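Local coordinates for protein GDP-mannose-dependent alpha-(1-6)-phosphatidylinositol monomannoside mannosyltransferase (Corynebacterium glutamicum, PDB 3OKP) that is a mannosyltransferase of the GT-B clan, with two parallel-sheet domains, and holds guanosine-5'-diphosphate-alpha-D-mannose, at residues S215-R227 and S329-D343. Residues are numbered along the deposited sequence; the frame is centred on the assembly and turned at random.
Sequences SLIKAMPQVIAAR and SDVDKLSELLIELLD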
ATOM      1  N   SER A 215     -13.822  -0.504  16.264  1.00  9.34           N
ATOM      2  CA  SER A 215     -14.245   0.883  16.494  1.00  9.31           C
ATOM      3  C   SER A 215     -15.521   1.200  15.710  1.00  9.16           C
ATOM      4  O   SER A 215     -16.438   1.838  16.236  1.00  8.89           O
ATOM      5  CB  SER A 215     -13.133   1.859  16.101  1.00  9.20           C
ATOM      6  OG  SER A 215     -11.935   1.593  16.807  1.00  9.72           O
ATOM      7  N   LEU A 216     -15.564   0.745  14.458  1.00  8.88           N
ATOM      8  CA  LEU A 216     -16.734   0.887  13.587  1.00  9.01           C
ATOM      9  C   LEU A 216     -17.973   0.196  14.159  1.00  9.13           C
ATOM     10  O   LEU A 216     -19.063   0.783  14.188  1.00  9.11           O
ATOM     11  CB  LEU A 216     -16.418   0.342  12.184  1.00  8.79           C
ATOM     12  CG  LEU A 216     -16.275   1.258  10.955  1.00  9.54           C
ATOM     13  CD1 LEU A 216     -16.069   2.742  11.274  1.00  9.61           C
ATOM     14  CD2 LEU A 216     -15.195   0.744   9.998  1.00  8.54           C
ATOM     15  N   ILE A 217     -17.798  -1.046  14.612  1.00  9.22           N
ATOM     16  CA  ILE A 217     -18.883  -1.827  15.209  1.00  9.39           C
ATOM     17  C   ILE A 217     -19.442  -1.141  16.463  1.00  9.74           C
ATOM     18  O   ILE A 217     -20.659  -1.098  16.664  1.00  9.81           O
ATOM     19  CB  ILE A 217     -18.435  -3.287  15.508  1.00  9.64           C
ATOM     20  CG1 ILE A 217     -18.317  -4.083  14.199  1.00  9.39           C
ATOM     21  CG2 ILE A 217     -19.394  -3.974  16.472  1.00  9.86           C
ATOM     22  CD1 ILE A 217     -17.483  -5.359  14.309  1.00  9.60           C
ATOM     23  N   LYS A 218     -18.550  -0.591  17.283  1.00  9.92           N
ATOM     24  CA  LYS A 218     -18.946   0.098  18.513  1.00 10.53           C
ATOM     25  C   LYS A 218     -19.672   1.418  18.241  1.00 10.17           C
ATOM     26  O   LYS A 218     -20.451   1.886  19.072  1.00 10.57           O
ATOM     27  CB  LYS A 218     -17.735   0.314  19.428  1.00 10.77           C
ATOM     28  CG  LYS A 218     -17.233  -0.970  20.086  1.00 11.91           C
ATOM     29  CD  LYS A 218     -16.003  -0.732  20.945  1.00 12.20           C
ATOM     30  CE  LYS A 218     -15.411  -2.046  21.436  1.00 14.41           C
ATOM     31  NZ  LYS A 218     -14.314  -1.822  22.426  1.00 15.89           N
ATOM     32  N   ALA A 219     -19.415   2.005  17.075  1.00  9.53           N
ATOM     33  CA  ALA A 219     -20.087   3.235  16.657  1.00  9.25           C
ATOM     34  C   ALA A 219     -21.461   2.979  16.026  1.00  9.06           C
ATOM     35  O   ALA A 219     -22.283   3.898  15.928  1.00  8.88           O
ATOM     36  CB  ALA A 219     -19.198   4.030  15.703  1.00  8.82           C
ATOM     37  N   MET A 220     -21.715   1.736  15.614  1.00  8.82           N
ATOM     38  CA  MET A 220     -22.954   1.406  14.896  1.00  8.79           C
ATOM     39  C   MET A 220     -24.292   1.674  15.626  1.00  9.11           C
ATOM     40  O   MET A 220     -25.219   2.178  14.999  1.00  9.01           O
ATOM     41  CB  MET A 220     -22.920  -0.006  14.289  1.00  8.76           C
ATOM     42  CG  MET A 220     -22.080  -0.120  13.008  1.00  8.56           C
ATOM     43  SD  MET A 220     -22.509   1.032  11.673  1.00  8.58           S
ATOM     44  CE  MET A 220     -24.027   0.307  11.059  1.00  8.25           C
ATOM     45  N   PRO A 221     -24.404   1.331  16.935  1.00  9.44           N
ATOM     46  CA  PRO A 221     -25.693   1.567  17.607  1.00  9.78           C
ATOM     47  C   PRO A 221     -26.269   2.974  17.399  1.00  9.79           C
ATOM     48  O   PRO A 221     -27.463   3.108  17.124  1.00  9.84           O
ATOM     49  CB  PRO A 221     -25.374   1.313  19.084  1.00 10.21           C
ATOM     50  CG  PRO A 221     -24.276   0.299  19.038  1.00 10.47           C
ATOM     51  CD  PRO A 221     -23.428   0.710  17.853  1.00  9.69           C
ATOM     52  N   GLN A 222     -25.434   4.007  17.512  1.00  9.65           N
ATOM     53  CA  GLN A 222     -25.900   5.379  17.270  1.00  9.79           C
ATOM     54  C   GLN A 222     -26.253   5.620  15.805  1.00  9.00           C
ATOM     55  O   GLN A 222     -27.252   6.280  15.509  1.00  9.03           O
ATOM     56  CB  GLN A 222     -24.881   6.412  17.757  1.00 10.05           C
ATOM     57  CG  GLN A 222     -24.929   6.659  19.258  1.00 11.95           C
ATOM     58  CD  GLN A 222     -23.880   7.653  19.711  1.00 14.38           C
ATOM     59  OE1 GLN A 222     -22.844   7.270  20.259  1.00 15.77           O
ATOM     60  NE2 GLN A 222     -24.131   8.933  19.469  1.00 14.93           N
ATOM     61  N   VAL A 223     -25.438   5.077  14.898  1.00  8.21           N
ATOM     62  CA  VAL A 223     -25.702   5.174  13.458  1.00  7.81           C
ATOM     63  C   VAL A 223     -27.054   4.540  13.120  1.00  7.81           C
ATOM     64  O   VAL A 223     -27.886   5.155  12.449  1.00  7.73           O
ATOM     65  CB  VAL A 223     -24.567   4.533  12.608  1.00  7.45           C
ATOM     66  CG1 VAL A 223     -24.894   4.596  11.116  1.00  7.37           C
ATOM     67  CG2 VAL A 223     -23.226   5.220  12.883  1.00  7.15           C
ATOM     68  N   ILE A 224     -27.266   3.320  13.612  1.00  7.93           N
ATOM     69  CA  ILE A 224     -28.503   2.566  13.379  1.00  8.22           C
ATOM     70  C   ILE A 224     -29.726   3.294  13.934  1.00  8.45           C
ATOM     71  O   ILE A 224     -30.780   3.308  13.300  1.00  8.46           O
ATOM     72  CB  ILE A 224     -28.415   1.128  13.972  1.00  8.38           C
ATOM     73  CG1 ILE A 224     -27.315   0.332  13.265  1.00  8.50           C
ATOM     74  CG2 ILE A 224     -29.759   0.398  13.856  1.00  8.59           C
ATOM     75  CD1 ILE A 224     -26.791  -0.839  14.063  1.00  9.48           C
ATOM     76  N   ALA A 225     -29.586   3.898  15.114  1.00  8.70           N
ATOM     77  CA  ALA A 225     -30.693   4.640  15.720  1.00  9.15           C
ATOM     78  C   ALA A 225     -31.163   5.774  14.804  1.00  9.17           C
ATOM     79  O   ALA A 225     -32.365   5.973  14.620  1.00  9.20           O
ATOM     80  CB  ALA A 225     -30.299   5.174  17.095  1.00  9.44           C
ATOM     81  N   ALA A 226     -30.206   6.485  14.208  1.00  9.04           N
ATOM     82  CA  ALA A 226     -30.506   7.594  13.300  1.00  9.20           C
ATOM     83  C   ALA A 226     -30.971   7.107  11.925  1.00  9.09           C
ATOM     84  O   ALA A 226     -31.899   7.673  11.341  1.00  9.29           O
ATOM     85  CB  ALA A 226     -29.293   8.501  13.159  1.00  9.02           C
ATOM     86  N   ARG A 227     -30.314   6.064  11.420  1.00  8.70           N
ATOM     87  CA  ARG A 227     -30.605   5.499  10.104  1.00  8.58           C
ATOM     88  C   ARG A 227     -30.748   3.973  10.220  1.00  8.68           C
ATOM     89  O   ARG A 227     -29.778   3.242  10.008  1.00  8.49           O
ATOM     90  CB  ARG A 227     -29.499   5.865   9.103  1.00  8.04           C
ATOM     91  CG  ARG A 227     -29.254   7.375   8.906  1.00  8.27           C
ATOM     92  CD  ARG A 227     -30.440   8.089   8.242  1.00  8.44           C
ATOM     93  NE  ARG A 227     -30.744   7.534   6.921  1.00  8.84           N
ATOM     94  CZ  ARG A 227     -30.194   7.948   5.784  1.00  8.99           C
ATOM     95  NH1 ARG A 227     -29.304   8.934   5.789  1.00  8.14           N
ATOM     96  NH2 ARG A 227     -30.530   7.368   4.638  1.00  9.06           N
ATOM     97  N   SER A 329     -11.374   5.186  18.541  1.00 14.82           N
ATOM     98  CA  SER A 329     -11.907   4.971  19.891  1.00 15.26           C
ATOM     99  C   SER A 329     -12.896   6.046  20.354  1.00 15.54           C
ATOM    100  O   SER A 329     -13.627   5.842  21.328  1.00 15.76           O
ATOM    101  CB  SER A 329     -10.760   4.855  20.897  1.00 15.60           C
ATOM    102  OG  SER A 329     -10.004   6.050  20.944  1.00 15.71           O
ATOM    103  N   ASP A 330     -12.913   7.188  19.667  1.00 15.41           N
ATOM    104  CA  ASP A 330     -13.893   8.231  19.953  1.00 15.66           C
ATOM    105  C   ASP A 330     -15.224   7.842  19.312  1.00 15.49           C
ATOM    106  O   ASP A 330     -15.521   8.234  18.181  1.00 15.17           O
ATOM    107  CB  ASP A 330     -13.406   9.597  19.451  1.00 15.54           C
ATOM    108  CG  ASP A 330     -14.202  10.765  20.031  1.00 15.51           C
ATOM    109  OD1 ASP A 330     -15.362  10.579  20.461  1.00 14.43           O
ATOM    110  OD2 ASP A 330     -13.660  11.888  20.041  1.00 15.43           O
ATOM    111  N   VAL A 331     -16.011   7.065  20.056  1.00 15.93           N
ATOM    112  CA  VAL A 331     -17.268   6.488  19.570  1.00 15.87           C
ATOM    113  C   VAL A 331     -18.258   7.560  19.126  1.00 15.79           C
ATOM    114  O   VAL A 331     -18.826   7.468  18.032  1.00 15.52           O
ATOM    115  CB  VAL A 331     -17.945   5.576  20.636  1.00 16.35           C
ATOM    116  CG1 VAL A 331     -19.138   4.840  20.037  1.00 16.35           C
ATOM    117  CG2 VAL A 331     -16.949   4.577  21.214  1.00 16.67           C
ATOM    118  N   ASP A 332     -18.454   8.570  19.975  1.00 15.95           N
ATOM    119  CA  ASP A 332     -19.397   9.651  19.695  1.00 15.89           C
ATOM    120  C   ASP A 332     -19.059  10.422  18.422  1.00 15.12           C
ATOM    121  O   ASP A 332     -19.949  10.704  17.621  1.00 14.88           O
ATOM    122  CB  ASP A 332     -19.507  10.611  20.887  1.00 16.75           C
ATOM    123  CG  ASP A 332     -20.421  10.086  21.980  1.00 18.10           C
ATOM    124  OD1 ASP A 332     -21.034   9.009  21.800  1.00 19.71           O
ATOM    125  OD2 ASP A 332     -20.534  10.754  23.027  1.00 19.91           O
ATOM    126  N   LYS A 333     -17.781  10.750  18.235  1.00 14.33           N
ATOM    127  CA  LYS A 333     -17.354  11.509  17.057  1.00 13.74           C
ATOM    128  C   LYS A 333     -17.447  10.676  15.772  1.00 12.57           C
ATOM    129  O   LYS A 333     -17.907  11.174  14.740  1.00 12.14           O
ATOM    130  CB  LYS A 333     -15.944  12.081  17.247  1.00 13.99           C
ATOM    131  CG  LYS A 333     -15.449  12.985  16.111  1.00 15.21           C
ATOM    132  CD  LYS A 333     -16.239  14.286  16.000  1.00 17.64           C
ATOM    133  CE  LYS A 333     -15.716  15.142  14.850  1.00 18.74           C
ATOM    134  NZ  LYS A 333     -16.434  16.441  14.730  1.00 20.29           N
ATOM    135  N   LEU A 334     -17.021   9.416  15.849  1.00 11.61           N
ATOM    136  CA  LEU A 334     -17.084   8.507  14.705  1.00 10.93           C
ATOM    137  C   LEU A 334     -18.523   8.293  14.232  1.00 10.65           C
ATOM    138  O   LEU A 334     -18.804   8.377  13.036  1.00 10.12           O
ATOM    139  CB  LEU A 334     -16.406   7.165  15.027  1.00 10.67           C
ATOM    140  CG  LEU A 334     -16.341   6.070  13.950  1.00 10.62           C
ATOM    141  CD1 LEU A 334     -15.712   6.562  12.644  1.00  9.94           C
ATOM    142  CD2 LEU A 334     -15.585   4.861  14.479  1.00 10.50           C
ATOM    143  N   SER A 335     -19.432   8.027  15.170  1.00 10.76           N
ATOM    144  CA  SER A 335     -20.839   7.847  14.816  1.00 11.01           C
ATOM    145  C   SER A 335     -21.441   9.152  14.286  1.00 10.89           C
ATOM    146  O   SER A 335     -22.196   9.134  13.317  1.00 10.65           O
ATOM    147  CB  SER A 335     -21.648   7.275  15.985  1.00 11.24           C
ATOM    148  OG  SER A 335     -21.676   8.170  17.076  1.00 12.47           O
ATOM    149  N   GLU A 336     -21.074  10.274  14.909  1.00 11.19           N
ATOM    150  CA  GLU A 336     -21.521  11.606  14.483  1.00 11.50           C
ATOM    151  C   GLU A 336     -21.101  11.913  13.044  1.00 10.92           C
ATOM    152  O   GLU A 336     -21.923  12.356  12.234  1.00 10.67           O
ATOM    153  CB  GLU A 336     -20.984  12.681  15.436  1.00 11.86           C
ATOM    154  CG  GLU A 336     -21.480  14.093  15.157  1.00 12.84           C
ATOM    155  CD  GLU A 336     -20.969  15.098  16.175  1.00 13.70           C
ATOM    156  OE1 GLU A 336     -19.793  15.499  16.077  1.00 15.96           O
ATOM    157  OE2 GLU A 336     -21.746  15.492  17.070  1.00 16.12           O
ATOM    158  N   LEU A 337     -19.824  11.674  12.742  1.00 10.47           N
ATOM    159  CA  LEU A 337     -19.283  11.810  11.388  1.00 10.08           C
ATOM    160  C   LEU A 337     -20.014  10.935  10.371  1.00  9.42           C
ATOM    161  O   LEU A 337     -20.320  11.386   9.266  1.00  9.41           O
ATOM    162  CB  LEU A 337     -17.781  11.487  11.376  1.00 10.04           C
ATOM    163  CG  LEU A 337     -16.720  12.591  11.228  1.00 11.50           C
ATOM    164  CD1 LEU A 337     -17.221  13.992  11.568  1.00 12.16           C
ATOM    165  CD2 LEU A 337     -15.468  12.261  12.033  1.00 11.79           C
ATOM    166  N   LEU A 338     -20.287   9.687  10.744  1.00  8.75           N
ATOM    167  CA  LEU A 338     -20.999   8.759   9.862  1.00  8.15           C
ATOM    168  C   LEU A 338     -22.433   9.218   9.559  1.00  8.10           C
ATOM    169  O   LEU A 338     -22.833   9.257   8.396  1.00  7.96           O
ATOM    170  CB  LEU A 338     -20.969   7.331  10.423  1.00  7.85           C
ATOM    171  CG  LEU A 338     -19.627   6.595  10.293  1.00  7.47           C
ATOM    172  CD1 LEU A 338     -19.544   5.399  11.242  1.00  7.54           C
ATOM    173  CD2 LEU A 338     -19.363   6.163   8.846  1.00  6.75           C
ATOM    174  N   ILE A 339     -23.184   9.578  10.598  1.00  8.34           N
ATOM    175  CA  ILE A 339     -24.561  10.067  10.439  1.00  8.52           C
ATOM    176  C   ILE A 339     -24.604  11.369   9.628  1.00  9.08           C
ATOM    177  O   ILE A 339     -25.420  11.506   8.710  1.00  8.87           O
ATOM    178  CB  ILE A 339     -25.264  10.273  11.806  1.00  8.98           C
ATOM    179  CG1 ILE A 339     -25.386   8.942  12.564  1.00  8.62           C
ATOM    180  CG2 ILE A 339     -26.650  10.914  11.619  1.00  8.69           C
ATOM    181  CD1 ILE A 339     -25.605   9.108  14.069  1.00  8.76           C
ATOM    182  N   GLU A 340     -23.717  12.305   9.967  1.00  9.51           N
ATOM    183  CA  GLU A 340     -23.612  13.594   9.270  1.00 10.59           C
ATOM    184  C   GLU A 340     -23.399  13.415   7.761  1.00 10.41           C
ATOM    185  O   GLU A 340     -24.079  14.054   6.951  1.00 10.68           O
ATOM    186  CB  GLU A 340     -22.494  14.446   9.887  1.00 10.50           C
ATOM    187  CG  GLU A 340     -22.481  15.913   9.446  1.00 12.34           C
ATOM    188  CD  GLU A 340     -21.364  16.726  10.089  1.00 12.47           C
ATOM    189  OE1 GLU A 340     -20.345  16.141  10.519  1.00 14.48           O
ATOM    190  OE2 GLU A 340     -21.506  17.962  10.160  1.00 15.85           O
ATOM    191  N   LEU A 341     -22.472  12.533   7.392  1.00 10.25           N
ATOM    192  CA  LEU A 341     -22.188  12.254   5.984  1.00 10.31           C
ATOM    193  C   LEU A 341     -23.313  11.507   5.275  1.00 10.07           C
ATOM    194  O   LEU A 341     -23.667  11.849   4.147  1.00 10.22           O
ATOM    195  CB  LEU A 341     -20.863  11.502   5.826  1.00 10.12           C
ATOM    196  CG  LEU A 341     -19.563  12.303   5.905  1.00 11.10           C
ATOM    197  CD1 LEU A 341     -18.374  11.379   5.657  1.00 11.97           C
ATOM    198  CD2 LEU A 341     -19.557  13.468   4.911  1.00 11.99           C
ATOM    199  N   LEU A 342     -23.868  10.489   5.934  1.00  9.84           N
ATOM    200  CA  LEU A 342     -25.012   9.746   5.394  1.00  9.77           C
ATOM    201  C   LEU A 342     -26.237  10.638   5.160  1.00 10.12           C
ATOM    202  O   LEU A 342     -27.022  10.391   4.242  1.00 10.15           O
ATOM    203  CB  LEU A 342     -25.385   8.568   6.302  1.00  9.46           C
ATOM    204  CG  LEU A 342     -24.452   7.352   6.361  1.00  9.41           C
ATOM    205  CD1 LEU A 342     -24.880   6.411   7.484  1.00  8.57           C
ATOM    206  CD2 LEU A 342     -24.383   6.609   5.025  1.00  8.79           C
ATOM    207  N   ASP A 343     -26.384  11.671   5.990  1.00 10.42           N
ATOM    208  CA  ASP A 343     -27.514  12.607   5.901  1.00 11.01           C
ATOM    209  C   ASP A 343     -27.299  13.742   4.887  1.00 11.35           C
ATOM    210  O   ASP A 343     -28.210  14.543   4.652  1.00 11.79           O
ATOM    211  CB  ASP A 343     -27.836  13.196   7.285  1.00 11.04           C
ATOM    212  CG  ASP A 343     -28.516  12.195   8.220  1.00 11.13           C
ATOM    213  OD1 ASP A 343     -28.823  11.061   7.794  1.00  9.93           O
ATOM    214  OD2 ASP A 343     -28.749  12.554   9.397  1.00 11.18           O
TER
HETATM  215  O   HOH W   1     -27.648   7.738   3.021  1.00 26.22           O
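V223 plugs into the helix 331-342 as a knob among S335, L338, I339 and L342, joining two helices that pack on the six-stranded sheet of this GT-B glycosyltransferase, in the half that holds guanosine-5'-diphosphate-alpha-D-mannose in this structure. The short axes run 8.4 Å apart at closest approach, with a signed crossing angle of -52°. The approach is tightest at A219, whose lack of a long side chain lets its CA come within 5.0 Å of the CA of S335.

Apolar contacts fill the seam. With V223 CG1 anti to the backbone N (chi1 178°), that branch meets L342 CD1, while CG2 lies over L338 CB at 3.9 Å. L334 CD2 lies against S215 O, 3.6 Å away, and also touches A219 CB and L216 CD1, the L334 and L216 side chains crossing almost perpendicularly. V331 CG1 rests against K218 O and A219 CA; I339 CD1 packs against both Q222 O and A226 CB, 3.8 Å from the latter. Towards the sheet, L216 and L338 continue onto strand 275-278 through A277 and I275.

Of the polar groups, S335 OG lies mid-seam among V331 O, D332 O and the Q222 side chain. D330 is a local cap that starts helix 331-342, its OD1 accepting from K333 N from above the carboxylate plane. At the other end R227, just past its helix, folds back through bends at chi2 and chi3 so that NH1 reaches D343 OD1 in a salt bridge; guanidinium and carboxylate planes lie 23° apart. The same NH1 makes a weak hydrogen bond to L342 O, in the guanidinium plane at its edge. R348 also donates to this carbonyl, and a water donates to L342 O at 3.0 Å while weakly accepting from R227 NH2.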